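Local coordinates for protein endo-pectate lyase (Erwinia chrysanthemi, PDB 3B4N) that cleaves the galacturonan chains of pectin by calcium-dependent elimination and probably acts within highly methylated pectins as well, at residues Gln21-Leu26 against Val99-Thr104; Asn33-Ser38 against Tyr84-Asp89; Gln227-Asn232 against Arg252-Cys257. All coordinates share one frame; numbering follows the deposited sequence.

Contact 1: Gln21-Leu26 against Val99-Thr104; sequences QTTLML and VSNAVT. With EDO (1,2-ethanediol), chain G.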
loop_
_atom_site.group_PDB
_atom_site.type_symbol
_atom_site.label_atom_id
_atom_site.label_comp_id
_atom_site.label_asym_id
_atom_site.label_seq_id
_atom_site.Cartn_x
_atom_site.Cartn_y
_atom_site.Cartn_z
ATOM N N GLN A 21 2.530 20.996 -5.205
ATOM C CA GLN A 21 3.811 20.308 -5.217
ATOM C C GLN A 21 3.638 18.823 -5.456
ATOM O O GLN A 21 2.562 18.263 -5.240
ATOM C CB GLN A 21 4.546 20.521 -3.891
ATOM C CG GLN A 21 5.022 21.946 -3.668
ATOM C CD GLN A 21 5.709 22.127 -2.327
ATOM O OE1 GLN A 21 5.101 21.926 -1.275
ATOM N NE2 GLN A 21 6.980 22.509 -2.359
ATOM N N THR A 22 4.715 18.196 -5.919
ATOM C CA THR A 22 4.731 16.765 -6.171
ATOM C C THR A 22 6.059 16.225 -5.657
ATOM O O THR A 22 7.111 16.780 -5.961
ATOM C CB THR A 22 4.632 16.458 -7.680
ATOM O OG1 THR A 22 3.433 17.037 -8.207
ATOM C CG2 THR A 22 4.619 14.954 -7.925
ATOM N N THR A 23 6.005 15.163 -4.857
ATOM C CA THR A 23 7.213 14.530 -4.338
ATOM C C THR A 23 7.247 13.116 -4.900
ATOM O O THR A 23 6.274 12.365 -4.804
ATOM C CB THR A 23 7.230 14.474 -2.799
ATOM O OG1 THR A 23 7.290 15.808 -2.273
ATOM C CG2 THR A 23 8.444 13.689 -2.313
ATOM N N LEU A 24 8.381 12.775 -5.498
ATOM C CA LEU A 24 8.590 11.485 -6.128
ATOM C C LEU A 24 9.609 10.623 -5.390
ATOM O O LEU A 24 10.592 11.130 -4.846
ATOM C CB LEU A 24 9.076 11.716 -7.562
ATOM C CG LEU A 24 9.361 10.487 -8.435
ATOM C CD1 LEU A 24 8.077 9.697 -8.621
ATOM C CD2 LEU A 24 9.906 10.924 -9.802
ATOM N N MET A 25 9.343 9.322 -5.358
ATOM C CA MET A 25 10.253 8.353 -4.754
ATOM C C MET A 25 10.399 7.190 -5.718
ATOM O O MET A 25 9.503 6.908 -6.516
ATOM C CB MET A 25 9.720 7.853 -3.414
ATOM C CG MET A 25 9.717 8.924 -2.345
ATOM S SD MET A 25 8.963 8.325 -0.835
ATOM C CE MET A 25 10.151 7.243 -0.309
ATOM N N LEU A 26 11.525 6.501 -5.624
ATOM C CA LEU A 26 11.828 5.377 -6.494
ATOM C C LEU A 26 12.184 4.112 -5.725
ATOM O O LEU A 26 12.818 4.178 -4.675
ATOM C CB LEU A 26 13.028 5.743 -7.380
ATOM C CG LEU A 26 13.843 4.608 -8.006
ATOM C CD1 LEU A 26 13.029 3.959 -9.099
ATOM C CD2 LEU A 26 15.165 5.151 -8.564
ATOM N N VAL A 99 5.816 19.801 -11.376
ATOM C CA VAL A 99 6.887 18.834 -11.547
ATOM C C VAL A 99 7.564 18.428 -10.262
ATOM O O VAL A 99 7.917 19.262 -9.431
ATOM C CB VAL A 99 7.955 19.379 -12.509
ATOM C CG1 VAL A 99 8.978 18.310 -12.816
ATOM C CG2 VAL A 99 7.287 19.853 -13.796
ATOM N N SER A 100 7.750 17.125 -10.112
ATOM C CA SER A 100 8.389 16.567 -8.939
ATOM C C SER A 100 9.896 16.740 -8.942
ATOM O O SER A 100 10.507 17.189 -9.920
ATOM C CB SER A 100 8.119 15.065 -8.874
ATOM O OG SER A 100 8.890 14.395 -9.877
ATOM N N ASN A 101 10.479 16.374 -7.808
ATOM C CA ASN A 101 11.920 16.347 -7.653
ATOM C C ASN A 101 12.334 15.178 -8.538
ATOM O O ASN A 101 11.507 14.321 -8.883
ATOM C CB ASN A 101 12.287 15.985 -6.217
ATOM C CG ASN A 101 11.612 14.698 -5.762
ATOM O OD1 ASN A 101 12.239 13.633 -5.639
ATOM N ND2 ASN A 101 10.329 14.788 -5.526
ATOM N N ALA A 102 13.610 15.128 -8.890
ATOM C CA ALA A 102 14.118 14.023 -9.682
ATOM C C ALA A 102 14.528 12.888 -8.739
ATOM O O ALA A 102 14.887 13.128 -7.583
ATOM C CB ALA A 102 15.340 14.474 -10.479
ATOM N N VAL A 103 14.430 11.657 -9.227
ATOM C CA VAL A 103 14.905 10.497 -8.479
ATOM C C VAL A 103 15.796 9.758 -9.469
ATOM O O VAL A 103 15.633 9.902 -10.686
ATOM C CB VAL A 103 13.783 9.557 -7.997
ATOM C CG1 VAL A 103 12.922 10.269 -6.967
ATOM C CG2 VAL A 103 12.964 9.071 -9.171
ATOM N N THR A 104 16.737 8.970 -8.966
ATOM C CA THR A 104 17.649 8.279 -9.862
ATOM C C THR A 104 18.088 6.924 -9.341
ATOM O O THR A 104 18.051 6.664 -8.139
ATOM C CB THR A 104 18.908 9.137 -10.093
ATOM O OG1 THR A 104 19.783 8.473 -11.007
ATOM C CG2 THR A 104 19.650 9.361 -8.779
HETATM C C1 EDO G . 3.159 16.801 -2.405
HETATM O O1 EDO G . 2.227 15.700 -1.882
HETATM C C2 EDO G . 4.170 17.318 -1.373
HETATM O O2 EDO G . 5.076 16.116 -0.965
HETATM O O HOH W 1 6.722 20.051 -7.025
#
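Thr-22 and Ser-100 mark the closest backbone approach of two segments that run the same way, their end-to-end directions 16° apart; Thr-22 CA and Ser-100 CA are 4.6 Å from each other. The backbones come near without the ladder of a shared sheet. The carbonyl of Thr-22 instead receives a CA-H...O contact, Ser-100 CA lying 3.2 Å from Thr-22 O with 141° at the hydrogen. A water bridges the same end, accepting from Thr-22 N at 2.9 Å and donating to Val-99 O at 2.8 Å.

Leu-24 and Val-103 cross at about a right angle, and Leu-24 CD2 meets Val-103 CG2 at 3.6 Å. That methyl of Val-103 also touches Leu-26 CB (3.8 Å), so it sits against two leucines, while CG1 of the same valine lies against the Leu-24 carbonyl. With chi1 at 73°, Ser-100 OG is turned back on its own chain, donating to Asn-101 O at 2.8 Å beside the CB of Leu-24; it also pairs with Val-88 N.

Strands 22-29 and 97-104 are the first and last of the N-terminal fibronectin type III-like beta sandwich, whose two antiparallel sheets close along this margin. Leu-24 continues inward to Leu-35 and Trp-37 of strand 32-39 and to Val-88 of strand 85-92, whereas Met-25 faces the other way, onto Asn-186 and Ile-188 of strand 181-189.

Contact 2: Asn33-Ser38 against Tyr84-Asp89; sequences NYLGWS and YWYWVD. With EDO (1,2-ethanediol), chain G.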
loop_
_atom_site.group_PDB
_atom_site.type_symbol
_atom_site.label_atom_id
_atom_site.label_comp_id
_atom_site.label_asym_id
_atom_site.label_seq_id
_atom_site.Cartn_x
_atom_site.Cartn_y
_atom_site.Cartn_z
ATOM N N ASN A 33 11.671 -0.469 -12.349
ATOM C CA ASN A 33 11.812 0.695 -11.487
ATOM C C ASN A 33 10.409 1.150 -11.150
ATOM O O ASN A 33 9.626 1.478 -12.041
ATOM C CB ASN A 33 12.550 1.823 -12.203
ATOM C CG ASN A 33 14.018 1.520 -12.403
ATOM O OD1 ASN A 33 14.632 1.967 -13.378
ATOM N ND2 ASN A 33 14.598 0.782 -11.468
ATOM N N TYR A 34 10.079 1.139 -9.867
ATOM C CA TYR A 34 8.763 1.575 -9.428
ATOM C C TYR A 34 8.829 3.006 -8.938
ATOM O O TYR A 34 9.735 3.380 -8.187
ATOM C CB TYR A 34 8.241 0.686 -8.297
ATOM C CG TYR A 34 7.804 -0.685 -8.746
ATOM C CD1 TYR A 34 6.517 -0.909 -9.219
ATOM C CD2 TYR A 34 8.697 -1.751 -8.725
ATOM C CE1 TYR A 34 6.125 -2.178 -9.666
ATOM C CE2 TYR A 34 8.321 -3.012 -9.166
ATOM C CZ TYR A 34 7.040 -3.219 -9.633
ATOM O OH TYR A 34 6.688 -4.474 -10.073
ATOM N N LEU A 35 7.877 3.810 -9.392
ATOM C CA LEU A 35 7.789 5.196 -8.972
ATOM C C LEU A 35 6.543 5.371 -8.127
ATOM O O LEU A 35 5.492 4.805 -8.425
ATOM C CB LEU A 35 7.678 6.129 -10.173
ATOM C CG LEU A 35 8.824 6.111 -11.176
ATOM C CD1 LEU A 35 8.533 7.125 -12.288
ATOM C CD2 LEU A 35 10.127 6.450 -10.468
ATOM N N GLY A 36 6.676 6.163 -7.075
ATOM C CA GLY A 36 5.550 6.469 -6.217
ATOM C C GLY A 36 5.634 7.952 -5.914
ATOM O O GLY A 36 6.704 8.464 -5.565
ATOM N N TRP A 37 4.525 8.669 -6.059
ATOM C CA TRP A 37 4.559 10.090 -5.761
ATOM C C TRP A 37 3.314 10.528 -5.032
ATOM O O TRP A 37 2.312 9.813 -4.993
ATOM C CB TRP A 37 4.708 10.917 -7.051
ATOM C CG TRP A 37 3.585 10.745 -8.050
ATOM C CD1 TRP A 37 2.468 11.526 -8.182
ATOM C CD2 TRP A 37 3.467 9.710 -9.031
ATOM N NE1 TRP A 37 1.664 11.038 -9.186
ATOM C CE2 TRP A 37 2.253 9.923 -9.724
ATOM C CE3 TRP A 37 4.272 8.620 -9.391
ATOM C CZ2 TRP A 37 1.822 9.082 -10.760
ATOM C CZ3 TRP A 37 3.847 7.783 -10.417
ATOM C CH2 TRP A 37 2.631 8.020 -11.090
ATOM N N SER A 38 3.405 11.696 -4.415
ATOM C CA SER A 38 2.258 12.292 -3.759
ATOM C C SER A 38 2.175 13.690 -4.354
ATOM O O SER A 38 3.188 14.281 -4.730
ATOM C CB SER A 38 2.441 12.381 -2.241
ATOM O OG SER A 38 3.498 13.254 -1.893
ATOM N N TYR A 84 19.323 5.856 -14.664
ATOM C CA TYR A 84 18.189 6.657 -15.104
ATOM C C TYR A 84 17.727 7.659 -14.065
ATOM O O TYR A 84 17.882 7.453 -12.862
ATOM C CB TYR A 84 17.004 5.755 -15.467
ATOM C CG TYR A 84 17.297 4.817 -16.608
ATOM C CD1 TYR A 84 17.908 3.588 -16.381
ATOM C CD2 TYR A 84 16.987 5.170 -17.919
ATOM C CE1 TYR A 84 18.202 2.732 -17.436
ATOM C CE2 TYR A 84 17.281 4.320 -18.984
ATOM C CZ TYR A 84 17.886 3.104 -18.729
ATOM O OH TYR A 84 18.171 2.255 -19.771
ATOM N N TRP A 85 17.170 8.756 -14.563
ATOM C CA TRP A 85 16.594 9.804 -13.734
ATOM C C TRP A 85 15.140 9.891 -14.174
ATOM O O TRP A 85 14.826 9.788 -15.374
ATOM C CB TRP A 85 17.275 11.155 -13.970
ATOM C CG TRP A 85 18.542 11.338 -13.204
ATOM C CD1 TRP A 85 18.716 12.076 -12.069
ATOM C CD2 TRP A 85 19.803 10.735 -13.493
ATOM N NE1 TRP A 85 20.012 11.967 -11.629
ATOM C CE2 TRP A 85 20.703 11.149 -12.485
ATOM C CE3 TRP A 85 20.261 9.885 -14.507
ATOM C CZ2 TRP A 85 22.039 10.738 -12.459
ATOM C CZ3 TRP A 85 21.594 9.475 -14.483
ATOM C CH2 TRP A 85 22.466 9.906 -13.460
ATOM N N TYR A 86 14.258 10.062 -13.196
ATOM C CA TYR A 86 12.830 10.177 -13.444
ATOM C C TYR A 86 12.239 11.417 -12.794
ATOM O O TYR A 86 12.723 11.889 -11.774
ATOM C CB TYR A 86 12.087 8.977 -12.857
ATOM C CG TYR A 86 12.396 7.646 -13.484
ATOM C CD1 TYR A 86 11.646 7.164 -14.556
ATOM C CD2 TYR A 86 13.406 6.840 -12.968
ATOM C CE1 TYR A 86 11.894 5.893 -15.093
ATOM C CE2 TYR A 86 13.663 5.585 -13.491
ATOM C CZ TYR A 86 12.907 5.116 -14.548
ATOM O OH TYR A 86 13.162 3.871 -15.063
ATOM N N TRP A 87 11.181 11.924 -13.416
ATOM C CA TRP A 87 10.415 13.064 -12.909
ATOM C C TRP A 87 8.964 12.752 -13.242
ATOM O O TRP A 87 8.673 12.082 -14.231
ATOM C CB TRP A 87 10.734 14.371 -13.642
ATOM C CG TRP A 87 12.080 14.944 -13.419
ATOM C CD1 TRP A 87 12.416 15.951 -12.558
ATOM C CD2 TRP A 87 13.278 14.585 -14.106
ATOM N NE1 TRP A 87 13.751 16.247 -12.676
ATOM C CE2 TRP A 87 14.305 15.423 -13.621
ATOM C CE3 TRP A 87 13.585 13.631 -15.089
ATOM C CZ2 TRP A 87 15.620 15.341 -14.087
ATOM C CZ3 TRP A 87 14.896 13.549 -15.556
ATOM C CH2 TRP A 87 15.896 14.401 -15.051
ATOM N N VAL A 88 8.049 13.236 -12.415
ATOM C CA VAL A 88 6.630 13.076 -12.684
ATOM C C VAL A 88 6.041 14.484 -12.734
ATOM O O VAL A 88 6.263 15.306 -11.840
ATOM C CB VAL A 88 5.911 12.236 -11.608
ATOM C CG1 VAL A 88 4.395 12.374 -11.763
ATOM C CG2 VAL A 88 6.309 10.773 -11.755
ATOM N N ASP A 89 5.330 14.757 -13.818
ATOM C CA ASP A 89 4.690 16.039 -14.051
ATOM C C ASP A 89 3.187 15.864 -13.839
ATOM O O ASP A 89 2.522 15.168 -14.600
ATOM C CB ASP A 89 4.965 16.478 -15.494
ATOM C CG ASP A 89 4.441 17.868 -15.814
ATOM O OD1 ASP A 89 4.625 18.293 -16.979
ATOM O OD2 ASP A 89 3.860 18.531 -14.930
HETATM C C1 EDO G . 3.159 16.801 -2.405
HETATM O O1 EDO G . 2.227 15.700 -1.882
HETATM C C2 EDO G . 4.170 17.318 -1.373
HETATM O O2 EDO G . 5.076 16.116 -0.965
#
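A beta sandwich of fibronectin type III-like topology, three strands facing four, makes up the N-terminal part of the chain, and Leu-35, Trp-37, Tyr-86 and Val-88 meet in its interior. Strands 32-39 and 85-92 belong to opposite sheets; the axes of segments 33-38 and 85-89 approach to 8.9 Å, 38° apart in direction, a spacing filled by side chains.

Leu-35 crosses Tyr-86 at about a right angle: its CD2 lies over one face of the ring, while its CD1 approaches Tyr-86 CD1 at 3.9 Å. Leu-35 CD1 extends as well to Val-88 CG2 at 4.3 Å, linking the aromatic and the branched residue of the facing strand. Strand 44-52 closes in on this layer through Val-49 on Leu-35 and Arg-51 on Tyr-86.

At one end of the interface Tyr-86 OH is hydrogen-bonded to Asp-75 OD1. Asn-33 OD1, 2.9 Å from Tyr-86 OH and near the ring plane at its edge, could take the one proton only in its place; amide and ring planes stand 81° apart.

At the other end Trp-37, its CG set between backbone N and carbonyl carbon (chi1 61°), presents an indole face to Val-88. Both valine methyls use it: CG2 touches Trp-37 CE3 at 3.8 Å, and CG1 makes a CH-pi contact 3.8 Å from the centroid of the five-membered ring, almost on the ring normal.

Contact 3: Gln227-Asn232 against Arg252-Cys257; sequences QHNSKN and RSCGDC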
loop_
_atom_site.group_PDB
_atom_site.type_symbol
_atom_site.label_atom_id
_atom_site.label_comp_id
_atom_site.label_asym_id
_atom_site.label_seq_id
_atom_site.Cartn_x
_atom_site.Cartn_y
_atom_site.Cartn_z
ATOM N N GLN A 227 -3.525 -4.821 8.422
ATOM C CA GLN A 227 -4.190 -5.470 9.550
ATOM C C GLN A 227 -5.266 -4.506 10.044
ATOM O O GLN A 227 -5.028 -3.306 10.135
ATOM C CB GLN A 227 -3.173 -5.752 10.659
ATOM C CG GLN A 227 -3.750 -6.382 11.926
ATOM C CD GLN A 227 -4.346 -7.758 11.694
ATOM O OE1 GLN A 227 -3.990 -8.460 10.746
ATOM N NE2 GLN A 227 -5.252 -8.159 12.580
ATOM N N HIS A 228 -6.440 -5.025 10.363
ATOM C CA HIS A 228 -7.550 -4.168 10.778
ATOM C C HIS A 228 -8.160 -4.724 12.061
ATOM O O HIS A 228 -8.772 -5.804 12.058
ATOM C CB HIS A 228 -8.549 -4.135 9.612
ATOM C CG HIS A 228 -9.616 -3.095 9.724
ATOM N ND1 HIS A 228 -10.244 -2.579 8.609
ATOM C CD2 HIS A 228 -10.238 -2.546 10.796
ATOM C CE1 HIS A 228 -11.210 -1.760 8.992
ATOM N NE2 HIS A 228 -11.226 -1.723 10.313
ATOM N N ASN A 229 -7.972 -3.975 13.150
ATOM C CA ASN A 229 -8.427 -4.373 14.487
ATOM C C ASN A 229 -9.605 -3.601 15.060
ATOM O O ASN A 229 -10.397 -4.157 15.822
ATOM C CB ASN A 229 -7.279 -4.233 15.493
ATOM C CG ASN A 229 -6.050 -5.026 15.109
ATOM O OD1 ASN A 229 -4.924 -4.563 15.296
ATOM N ND2 ASN A 229 -6.252 -6.225 14.587
ATOM N N SER A 230 -9.701 -2.312 14.758
ATOM C CA SER A 230 -10.814 -1.548 15.308
ATOM C C SER A 230 -12.128 -1.990 14.668
ATOM O O SER A 230 -12.131 -2.722 13.674
ATOM C CB SER A 230 -10.596 -0.053 15.076
ATOM O OG SER A 230 -10.440 0.209 13.698
ATOM N N LYS A 231 -13.242 -1.552 15.251
ATOM C CA LYS A 231 -14.577 -1.882 14.749
ATOM C C LYS A 231 -15.301 -0.606 14.312
ATOM O O LYS A 231 -14.919 0.496 14.707
ATOM C CB LYS A 231 -15.403 -2.589 15.832
ATOM C CG LYS A 231 -14.704 -3.784 16.464
ATOM C CD LYS A 231 -15.457 -4.288 17.685
ATOM C CE LYS A 231 -14.634 -5.312 18.443
ATOM N NZ LYS A 231 -15.204 -5.575 19.798
ATOM N N ASN A 232 -16.347 -0.767 13.503
ATOM C CA ASN A 232 -17.126 0.361 12.983
ATOM C C ASN A 232 -16.116 1.262 12.280
ATOM O O ASN A 232 -16.168 2.490 12.388
ATOM C CB ASN A 232 -17.786 1.123 14.144
ATOM C CG ASN A 232 -18.546 0.207 15.086
ATOM O OD1 ASN A 232 -19.537 -0.401 14.705
ATOM N ND2 ASN A 232 -18.074 0.099 16.318
ATOM N N ARG A 252 -6.822 -8.094 6.141
ATOM C CA ARG A 252 -7.484 -9.078 6.974
ATOM C C ARG A 252 -8.174 -8.420 8.156
ATOM O O ARG A 252 -7.564 -7.652 8.909
ATOM C CB ARG A 252 -6.483 -10.108 7.503
ATOM C CG ARG A 252 -7.110 -11.237 8.331
ATOM C CD ARG A 252 -8.151 -12.031 7.531
ATOM N NE ARG A 252 -8.434 -13.342 8.127
ATOM C CZ ARG A 252 -9.540 -13.658 8.798
ATOM N NH1 ARG A 252 -9.691 -14.885 9.295
ATOM N NH2 ARG A 252 -10.502 -12.762 8.967
ATOM N N SER A 253 -9.464 -8.690 8.289
ATOM C CA SER A 253 -10.212 -8.222 9.445
ATOM C C SER A 253 -9.722 -9.216 10.498
ATOM O O SER A 253 -9.792 -10.421 10.283
ATOM C CB SER A 253 -11.705 -8.416 9.223
ATOM O OG SER A 253 -12.413 -8.200 10.431
ATOM N N CYS A 254 -9.214 -8.733 11.626
ATOM C CA CYS A 254 -8.685 -9.641 12.636
ATOM C C CYS A 254 -9.569 -10.862 12.882
ATOM O O CYS A 254 -10.728 -10.735 13.261
ATOM C CB CYS A 254 -8.473 -8.896 13.941
ATOM S SG CYS A 254 -7.380 -9.823 15.056
ATOM N N GLY A 255 -8.994 -12.046 12.698
ATOM C CA GLY A 255 -9.765 -13.267 12.871
ATOM C C GLY A 255 -10.000 -13.768 14.287
ATOM O O GLY A 255 -11.069 -14.307 14.575
ATOM N N ASP A 256 -9.025 -13.567 15.172
ATOM C CA ASP A 256 -9.115 -14.062 16.547
ATOM C C ASP A 256 -8.610 -13.093 17.616
ATOM O O ASP A 256 -8.062 -13.521 18.629
ATOM C CB ASP A 256 -8.315 -15.357 16.654
ATOM C CG ASP A 256 -6.857 -15.167 16.264
ATOM O OD1 ASP A 256 -6.415 -14.000 16.184
ATOM O OD2 ASP A 256 -6.152 -16.174 16.042
ATOM N N CYS A 257 -8.788 -11.799 17.388
ATOM C CA CYS A 257 -8.344 -10.778 18.336
ATOM C C CYS A 257 -8.987 -10.896 19.719
ATOM O O CYS A 257 -10.065 -11.472 19.870
ATOM C CB CYS A 257 -8.658 -9.379 17.771
ATOM S SG CYS A 257 -7.349 -8.668 16.723
#
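The carbonyl oxygen of His-228 takes a nearly straight bond from Cys-254 N, 3.0 Å long with 169° at the hydrogen. On the other side of the same residue the direction of donation reverses: His-228 N gives to Arg-252 O at 3.2 Å, a more bent bond at 139°. Together they flank a parallel bridge between His-228 and Ser-253, whose CA atoms are 5.0 Å apart.

This is the stacking of successive coils in a right-handed parallel beta helix, the fold of the catalytic domain, in which strand 224-228 lies between 197-199 and 246-253. Where the strands end, segment 252-257 folds into a tight loop closed by the disulfide Cys-254 SG to Cys-257 SG (2.0 Å). Asn-229 lies against it: with CG beside the backbone N (chi1 -57°), its ND2 is carried to 3.4 Å from Cys-257 SG and 3.5 Å from Cys-254 CB, while OD1 on the other arm of the amide is held by Asn-200 of the preceding coil. His-228 has its ring fixed through both nitrogens, NE2 by Ser-233 and ND1 by Trp-251. Gln-227, on the sheet face shared with Arg-252, has its side chain about 4 Å from that of Asp-195, a zinc ligand, and about 5 Å from a bound zinc ion (nearest atoms).

In the fold
Contacts 1 and 2 illustrate two depths of one sandwich, their centres about 6 Å apart. Both join the same pair of sheets: contact 2 through strands inside them, with every touching residue buried, contact 1 along their margin, where water enters and burial is partial. Met-25 N to Gly-36 O and Thr-104 OG1 to Tyr-84 O, each probably a hydrogen bond of 2.8 Å, tie one contact to the other. Contact 3 stands about 35 Å from contact 1, centre to centre, across the centre of the chain. There neighbouring coils within one sheet are joined by backbone hydrogen bonds, beside a disulfide and near zinc, whereas between the sandwich sheets apolar side chains do most of the work.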